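Local coordinates for regulatory protein SWI6 (Saccharomyces cerevisiae, PDB 1SW6) that serves as the shared subunit of the SBF and MBF complexes, in which it supports cell-cycle-dependent transcription, at residues 64-69 against 110-115; 204-209 against 278-283; 307-312 against 318-323. One frame throughout, in Å; residues are numbered along the deposited sequence.

Interaction 1: 64-69 against 110-115; sequences EAFLQR and QEVNDA
A helix-helix contact in the N-terminal part of the Swi6 ankyrin-repeat fragment joins Phe-66 and Arg-69, on helix 57-71, to Val-112 and Glu-111, on helix 105-115. The helices come close at Phe-66 and Val-112, whose CA atoms are 5.9 Å apart. Their side chains cross at about a right angle. Both methyls of Val-112 are used. CG1 lies against the ring and reaches Phe-66 CD1 at 3.7 Å. CG2 rests on the root of the same side chain, 3.8 Å from Phe-66 CB. The phenylalanine CG is anti to its own backbone N (chi1 179°), and the ring lies across the valine. Leu-108 and Leu-109 of helix 105-115 and Leu-121 also touch this side chain, so the apolar half of the contact is buried.

The polar half sits at the edge, one turn along the first helix. The arginine chain bends at chi2 and again at chi3, and its guanidinium swings across to the carboxylate of Glu-111. The glutamate is bent at chi2 to meet it. The two flat groups are 35° from parallel. The fine geometry is doubtful, because parts of the two groups are modelled too close together. Opposite charges nevertheless pair here. The arginine is exposed, so solvent probably screens them. Leu-67, on the same helix, reaches Pro-134 and Trp-137 of helix 134-140. The salt bridge is modelled with Arg-69 NH2 2.6 Å from Glu-111 OE2.

Interaction 2: 204-209 against 278-283; sequences ILHHII and AQDSNG
The imidazole of His-206 points from helix 204-212 into the loop 278-283 and meets it in two ways. One face is turned to Asp-280. Asp-280 CB stands over that face, offset toward the rim, in a CH-pi contact 4.2 Å from the centroid of the His-206 ring. The edge is turned to Ala-278: the ring carbon CE1 of His-206 comes 3.3 Å from Ala-278 O, near the ring plane. The histidine CG is anti to its carbonyl carbon (chi1 -81°), and this keeps the ring by the N-terminal end of the helix, where ND1 can reach Thr-203 N.

Thr-203 to His-206 read Thr-Ile-Leu-His, a variant of the Thr-Pro-Leu-His signature of ankyrin repeats. As in that motif, the histidine ties its own repeat to the next. ND1 bonds to the backbone N of Thr-203, and NE2 bonds to the carbonyl O of Asp-284.

The aspartate is held by its own loop. A type I beta turn runs from Asp-280 to Gly-283, closed by Gly-283 N to Asp-280 O at 2.8 Å. Within it the carboxylate forms an Asx turn: Asn-282 N donates to Asp-280 OD1 at 2.9 Å, from above the carboxylate plane. OD1 also bonds to Asp-284 N, while OD2 makes a salt bridge with Arg-202. Gln-279 spans the turn, its NE2 donating to Gly-283 O at 2.9 Å.

The aspartate thus meets the ring through its CB, not its carboxylate, and each group spends its polar atoms on other partners. With ND1 facing a backbone N-H and NE2 a carbonyl, the bonding is consistent with a neutral histidine that carries its proton on NE2.

Interaction 3: 307-312 against 318-323; sequences ADPFIA and RPVDFG
Val-320 holds CG1 anti to its carbonyl carbon (chi1 -70°), which aims that methyl at Pro-309 and Phe-310, where the fourth ankyrin repeat passes into the fifth, the last in the fragment. CG1 lies 3.7 Å from Pro-309 CB. It is equally near the phenylalanine ring, 3.7 Å from Phe-310 CE2. The ring comes back to the valine because its CG is anti to the carbonyl carbon (chi1 -55°), although its CB starts out pointing away.

Pro-309 and Phe-310 are the middle of a type I beta turn from Asp-308 to Ile-311. An Asx turn braces it: Phe-310 N donates to Asp-308 OD1 at 2.7 Å. One backbone bond ties this turn to the short 3-10 segment 319-321. Val-320 N donates to Pro-309 O at 3.2 Å, in the carbonyl plane. Pro-319 packs beside this bond and also touches Asn-288 of helix 286-293.

Arg-318 to Asp-321 read Arg-Pro-Val-Asp, probably the counterpart of the ankyrin Thr-Pro-Leu-His signature, with aspartate in the histidine place. Asp-321 grips Arg-318 twice, at its backbone N and, in a salt bridge, at NH2. The guanidinium is thereby held beside the valine. Val-320 CG2 sits over its centre, 3.5 Å above the plane. Further back along the chain, Arg-318 CG presses on Ala-312 CB at 3.3 Å.

The three contacts follow one another along the chain without overlap. Interaction 1 lies on one side of the chain's centre; interactions 2 and 3 lie on the opposite side. The centre of interaction 1 is 38 Å from that of interaction 2 and 51 Å from that of interaction 3. Interactions 2 and 3 are neighbours, with centres 14 Å apart. They touch where Gln-279 NE2 lies 2.8 Å from Ala-312 O. Helix 286-293 lies beside both, contacted by His-206 in one and Pro-319 in the other. Interaction 1 joins two helices of the N-terminal part. Interactions 2 and 3 fit a stack of repeats: a join between successive repeats, then a turn near the C-terminal end of the fragment.

Interaction 1: 64-69 against 110-115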
# COMPACT_ATOMS: atom_id res chain seq x y z
N GLU A 64 16.34 -2.81 -4.71
CA GLU A 64 15.05 -2.78 -5.37
C GLU A 64 14.92 -3.95 -6.32
O GLU A 64 13.85 -4.55 -6.44
CB GLU A 64 14.86 -1.46 -6.14
CG GLU A 64 14.51 -0.25 -5.27
CD GLU A 64 14.19 1.00 -6.09
OE1 GLU A 64 13.80 2.03 -5.49
OE2 GLU A 64 14.34 0.96 -7.33
N ALA A 65 16.01 -4.30 -7.00
CA ALA A 65 16.00 -5.41 -7.95
C ALA A 65 15.80 -6.72 -7.20
O ALA A 65 14.88 -7.49 -7.51
CB ALA A 65 17.31 -5.45 -8.75
N PHE A 66 16.66 -6.97 -6.23
CA PHE A 66 16.59 -8.18 -5.42
C PHE A 66 15.20 -8.36 -4.82
O PHE A 66 14.67 -9.47 -4.78
CB PHE A 66 17.63 -8.09 -4.30
CG PHE A 66 17.63 -9.28 -3.37
CD1 PHE A 66 17.72 -10.57 -3.88
CD2 PHE A 66 17.60 -9.11 -1.99
CE1 PHE A 66 17.79 -11.67 -3.02
CE2 PHE A 66 17.66 -10.20 -1.13
CZ PHE A 66 17.76 -11.49 -1.64
N LEU A 67 14.61 -7.26 -4.36
CA LEU A 67 13.29 -7.28 -3.75
C LEU A 67 12.19 -7.72 -4.71
O LEU A 67 11.25 -8.41 -4.31
CB LEU A 67 12.95 -5.90 -3.18
CG LEU A 67 12.33 -5.85 -1.79
CD1 LEU A 67 11.83 -4.44 -1.50
CD2 LEU A 67 11.18 -6.84 -1.69
N GLN A 68 12.28 -7.30 -5.97
CA GLN A 68 11.27 -7.67 -6.96
C GLN A 68 11.41 -9.14 -7.35
O GLN A 68 10.42 -9.79 -7.69
CB GLN A 68 11.40 -6.78 -8.20
CG GLN A 68 10.07 -6.51 -8.91
CD GLN A 68 9.10 -5.72 -8.04
OE1 GLN A 68 7.94 -5.51 -8.42
NE2 GLN A 68 9.56 -5.27 -6.87
N ARG A 69 12.63 -9.66 -7.31
CA ARG A 69 12.89 -11.06 -7.64
C ARG A 69 12.30 -11.96 -6.56
O ARG A 69 11.97 -13.12 -6.82
CB ARG A 69 14.39 -11.32 -7.77
CG ARG A 69 15.07 -10.48 -8.85
CD ARG A 69 14.44 -10.76 -10.22
NE ARG A 69 14.95 -11.98 -10.84
CZ ARG A 69 16.07 -12.05 -11.55
NH1 ARG A 69 16.81 -10.96 -11.73
NH2 ARG A 69 16.46 -13.20 -12.08
N GLN A 110 23.02 -15.04 -4.80
CA GLN A 110 24.18 -15.04 -5.70
C GLN A 110 23.73 -14.53 -7.07
O GLN A 110 24.51 -13.91 -7.80
CB GLN A 110 24.76 -16.47 -5.84
CG GLN A 110 26.09 -16.56 -6.64
CD GLN A 110 27.34 -16.46 -5.77
OE1 GLN A 110 27.69 -17.39 -5.01
NE2 GLN A 110 28.04 -15.32 -5.87
N GLU A 111 22.47 -14.77 -7.40
CA GLU A 111 21.91 -14.33 -8.67
C GLU A 111 21.90 -12.81 -8.82
O GLU A 111 22.25 -12.29 -9.88
CB GLU A 111 20.48 -14.85 -8.81
CG GLU A 111 19.91 -14.72 -10.20
CD GLU A 111 18.55 -14.04 -10.21
OE1 GLU A 111 18.49 -12.77 -10.16
OE2 GLU A 111 17.50 -14.75 -10.29
N VAL A 112 21.49 -12.11 -7.77
CA VAL A 112 21.42 -10.65 -7.81
C VAL A 112 22.80 -10.01 -7.69
O VAL A 112 23.01 -8.89 -8.17
CB VAL A 112 20.53 -10.09 -6.68
CG1 VAL A 112 21.10 -10.46 -5.32
CG2 VAL A 112 20.40 -8.58 -6.81
N ASN A 113 23.73 -10.70 -7.04
CA ASN A 113 25.08 -10.17 -6.89
C ASN A 113 25.82 -10.24 -8.22
O ASN A 113 26.78 -9.50 -8.45
CB ASN A 113 25.85 -10.97 -5.83
CG ASN A 113 25.47 -10.56 -4.42
OD1 ASN A 113 25.86 -11.21 -3.45
ND2 ASN A 113 24.72 -9.47 -4.30
N ASP A 114 25.36 -11.12 -9.10
CA ASP A 114 25.96 -11.27 -10.41
C ASP A 114 25.45 -10.17 -11.32
O ASP A 114 26.23 -9.52 -12.02
CB ASP A 114 25.62 -12.64 -11.01
CG ASP A 114 26.09 -13.79 -10.14
OD1 ASP A 114 27.18 -13.69 -9.54
OD2 ASP A 114 25.37 -14.81 -10.07
N ALA A 115 24.14 -9.95 -11.31
CA ALA A 115 23.53 -8.91 -12.12
C ALA A 115 24.08 -7.55 -11.69
O ALA A 115 24.19 -6.63 -12.50
CB ALA A 115 22.01 -8.94 -11.97

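Interaction 2: 204-209 against 278-283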
# COMPACT_ATOMS: atom_id res chain seq x y z
N ILE A 204 2.87 -0.94 19.78
CA ILE A 204 2.26 -1.96 18.95
C ILE A 204 0.79 -2.12 19.35
O ILE A 204 -0.07 -2.41 18.51
CB ILE A 204 2.99 -3.31 19.07
CG1 ILE A 204 2.39 -4.32 18.09
CG2 ILE A 204 2.91 -3.84 20.48
CD1 ILE A 204 2.71 -3.99 16.63
N LEU A 205 0.49 -1.93 20.64
CA LEU A 205 -0.89 -2.06 21.11
C LEU A 205 -1.76 -0.95 20.58
O LEU A 205 -2.93 -1.16 20.30
CB LEU A 205 -0.98 -2.07 22.64
CG LEU A 205 -0.48 -3.32 23.36
CD1 LEU A 205 -0.83 -3.23 24.85
CD2 LEU A 205 -1.14 -4.55 22.73
N HIS A 206 -1.21 0.25 20.46
CA HIS A 206 -2.01 1.36 19.95
C HIS A 206 -2.43 1.04 18.53
O HIS A 206 -3.58 1.27 18.15
CB HIS A 206 -1.21 2.67 19.95
CG HIS A 206 -1.15 3.35 21.28
ND1 HIS A 206 -0.02 3.34 22.06
CD2 HIS A 206 -2.08 4.08 21.95
CE1 HIS A 206 -0.25 4.04 23.16
NE2 HIS A 206 -1.49 4.49 23.12
N HIS A 207 -1.50 0.51 17.75
CA HIS A 207 -1.79 0.17 16.36
C HIS A 207 -2.78 -0.97 16.21
O HIS A 207 -3.62 -0.93 15.31
CB HIS A 207 -0.48 -0.15 15.62
CG HIS A 207 0.38 1.05 15.37
ND1 HIS A 207 0.04 2.04 14.46
CD2 HIS A 207 1.55 1.45 15.92
CE1 HIS A 207 0.97 2.98 14.47
NE2 HIS A 207 1.90 2.65 15.35
N ILE A 208 -2.71 -1.97 17.09
CA ILE A 208 -3.64 -3.09 17.02
C ILE A 208 -5.05 -2.53 17.18
O ILE A 208 -5.95 -2.80 16.38
CB ILE A 208 -3.37 -4.13 18.14
CG1 ILE A 208 -2.03 -4.85 17.89
CG2 ILE A 208 -4.53 -5.13 18.20
CD1 ILE A 208 -1.73 -5.96 18.86
N ILE A 209 -5.23 -1.73 18.22
CA ILE A 209 -6.52 -1.11 18.47
C ILE A 209 -6.94 -0.20 17.33
O ILE A 209 -8.09 -0.24 16.91
CB ILE A 209 -6.48 -0.34 19.80
CG1 ILE A 209 -6.91 -1.27 20.94
CG2 ILE A 209 -7.39 0.88 19.73
CD1 ILE A 209 -6.03 -2.49 21.12
N ALA A 278 0.39 2.53 28.37
CA ALA A 278 1.25 3.59 27.85
C ALA A 278 0.42 4.64 27.11
O ALA A 278 -0.56 4.32 26.44
CB ALA A 278 2.28 2.98 26.89
N GLN A 279 0.84 5.90 27.21
CA GLN A 279 0.12 6.98 26.54
C GLN A 279 0.87 7.48 25.33
O GLN A 279 2.09 7.63 25.38
CB GLN A 279 -0.10 8.14 27.52
CG GLN A 279 -1.13 7.85 28.59
CD GLN A 279 -1.13 8.90 29.69
OE1 GLN A 279 -0.24 8.91 30.53
NE2 GLN A 279 -2.12 9.78 29.66
N ASP A 280 0.15 7.74 24.25
CA ASP A 280 0.77 8.25 23.04
C ASP A 280 0.90 9.76 23.16
O ASP A 280 0.72 10.31 24.25
CB ASP A 280 -0.05 7.88 21.79
CG ASP A 280 -1.39 8.60 21.72
OD1 ASP A 280 -1.74 9.34 22.66
OD2 ASP A 280 -2.10 8.41 20.71
N SER A 281 1.20 10.43 22.05
CA SER A 281 1.38 11.89 22.05
C SER A 281 0.15 12.70 22.41
O SER A 281 0.27 13.86 22.83
CB SER A 281 1.93 12.36 20.70
OG SER A 281 3.32 12.10 20.63
N ASN A 282 -1.03 12.12 22.24
CA ASN A 282 -2.27 12.80 22.58
C ASN A 282 -2.58 12.48 24.03
O ASN A 282 -3.50 13.05 24.63
CB ASN A 282 -3.43 12.33 21.68
CG ASN A 282 -3.15 12.55 20.20
OD1 ASN A 282 -2.47 13.50 19.82
ND2 ASN A 282 -3.70 11.67 19.35
N GLY A 283 -1.80 11.57 24.60
CA GLY A 283 -2.00 11.17 25.98
C GLY A 283 -3.02 10.04 26.08
O GLY A 283 -3.51 9.74 27.17

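Interaction 3: 307-312 against 318-323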
# COMPACT_ATOMS: atom_id res chain seq x y z
N ALA A 307 -6.39 -3.20 31.66
CA ALA A 307 -6.23 -1.82 31.18
C ALA A 307 -6.92 -0.85 32.14
O ALA A 307 -8.06 -1.06 32.54
CB ALA A 307 -6.81 -1.66 29.77
N ASP A 308 -6.22 0.22 32.49
CA ASP A 308 -6.75 1.22 33.41
C ASP A 308 -7.71 2.21 32.71
O ASP A 308 -7.28 3.01 31.90
CB ASP A 308 -5.58 2.00 34.02
CG ASP A 308 -6.02 2.89 35.16
OD1 ASP A 308 -7.05 3.58 35.02
OD2 ASP A 308 -5.32 2.91 36.18
N PRO A 309 -9.01 2.15 33.04
CA PRO A 309 -9.99 3.05 32.41
C PRO A 309 -10.03 4.48 32.96
O PRO A 309 -10.87 5.27 32.53
CB PRO A 309 -11.31 2.32 32.62
CG PRO A 309 -11.12 1.72 33.96
CD PRO A 309 -9.69 1.19 33.93
N PHE A 310 -9.13 4.81 33.88
CA PHE A 310 -9.11 6.15 34.47
C PHE A 310 -7.99 7.06 33.96
O PHE A 310 -7.98 8.26 34.26
CB PHE A 310 -9.06 6.06 36.00
CG PHE A 310 -10.18 5.25 36.58
CD1 PHE A 310 -9.95 3.95 37.03
CD2 PHE A 310 -11.47 5.76 36.64
CE1 PHE A 310 -11.00 3.16 37.52
CE2 PHE A 310 -12.53 4.98 37.13
CZ PHE A 310 -12.29 3.69 37.56
N ILE A 311 -7.06 6.51 33.20
CA ILE A 311 -5.97 7.31 32.65
C ILE A 311 -6.54 8.25 31.58
O ILE A 311 -7.10 7.80 30.58
CB ILE A 311 -4.87 6.41 32.06
CG1 ILE A 311 -4.29 5.52 33.17
CG2 ILE A 311 -3.79 7.24 31.42
CD1 ILE A 311 -3.20 4.59 32.72
N ALA A 312 -6.40 9.55 31.80
CA ALA A 312 -6.92 10.56 30.89
C ALA A 312 -5.92 11.02 29.84
O ALA A 312 -4.71 10.89 30.02
CB ALA A 312 -7.42 11.76 31.69
N ARG A 318 -11.24 10.33 29.66
CA ARG A 318 -10.84 9.01 30.13
C ARG A 318 -11.80 7.98 29.54
O ARG A 318 -12.93 8.31 29.21
CB ARG A 318 -10.92 8.96 31.66
CG ARG A 318 -10.17 10.08 32.37
CD ARG A 318 -10.67 10.22 33.80
NE ARG A 318 -12.11 10.46 33.79
CZ ARG A 318 -12.91 10.28 34.84
NH1 ARG A 318 -12.42 9.86 35.99
NH2 ARG A 318 -14.21 10.50 34.71
N PRO A 319 -11.35 6.73 29.40
CA PRO A 319 -12.20 5.67 28.85
C PRO A 319 -13.54 5.56 29.55
O PRO A 319 -14.55 5.25 28.91
CB PRO A 319 -11.34 4.42 29.04
CG PRO A 319 -9.97 4.94 28.80
CD PRO A 319 -9.98 6.23 29.62
N VAL A 320 -13.57 5.79 30.87
CA VAL A 320 -14.83 5.70 31.60
C VAL A 320 -15.83 6.73 31.09
O VAL A 320 -17.04 6.55 31.26
CB VAL A 320 -14.65 5.87 33.14
CG1 VAL A 320 -13.93 4.65 33.71
CG2 VAL A 320 -13.88 7.15 33.45
N ASP A 321 -15.34 7.78 30.46
CA ASP A 321 -16.22 8.82 29.93
C ASP A 321 -16.97 8.34 28.70
O ASP A 321 -17.96 8.96 28.29
CB ASP A 321 -15.43 10.09 29.60
CG ASP A 321 -14.78 10.70 30.82
OD1 ASP A 321 -15.40 10.67 31.90
OD2 ASP A 321 -13.65 11.22 30.69
N PHE A 322 -16.50 7.25 28.10
CA PHE A 322 -17.15 6.69 26.92
C PHE A 322 -17.86 5.39 27.32
O PHE A 322 -18.24 4.60 26.46
CB PHE A 322 -16.14 6.40 25.80
CG PHE A 322 -15.49 7.64 25.25
CD1 PHE A 322 -14.15 7.91 25.51
CD2 PHE A 322 -16.24 8.55 24.50
CE1 PHE A 322 -13.56 9.09 25.04
CE2 PHE A 322 -15.66 9.72 24.03
CZ PHE A 322 -14.31 9.99 24.30
N GLY A 323 -18.01 5.19 28.62
CA GLY A 323 -18.68 4.01 29.13
C GLY A 323 -17.85 2.74 29.18
O GLY A 323 -18.39 1.64 29.24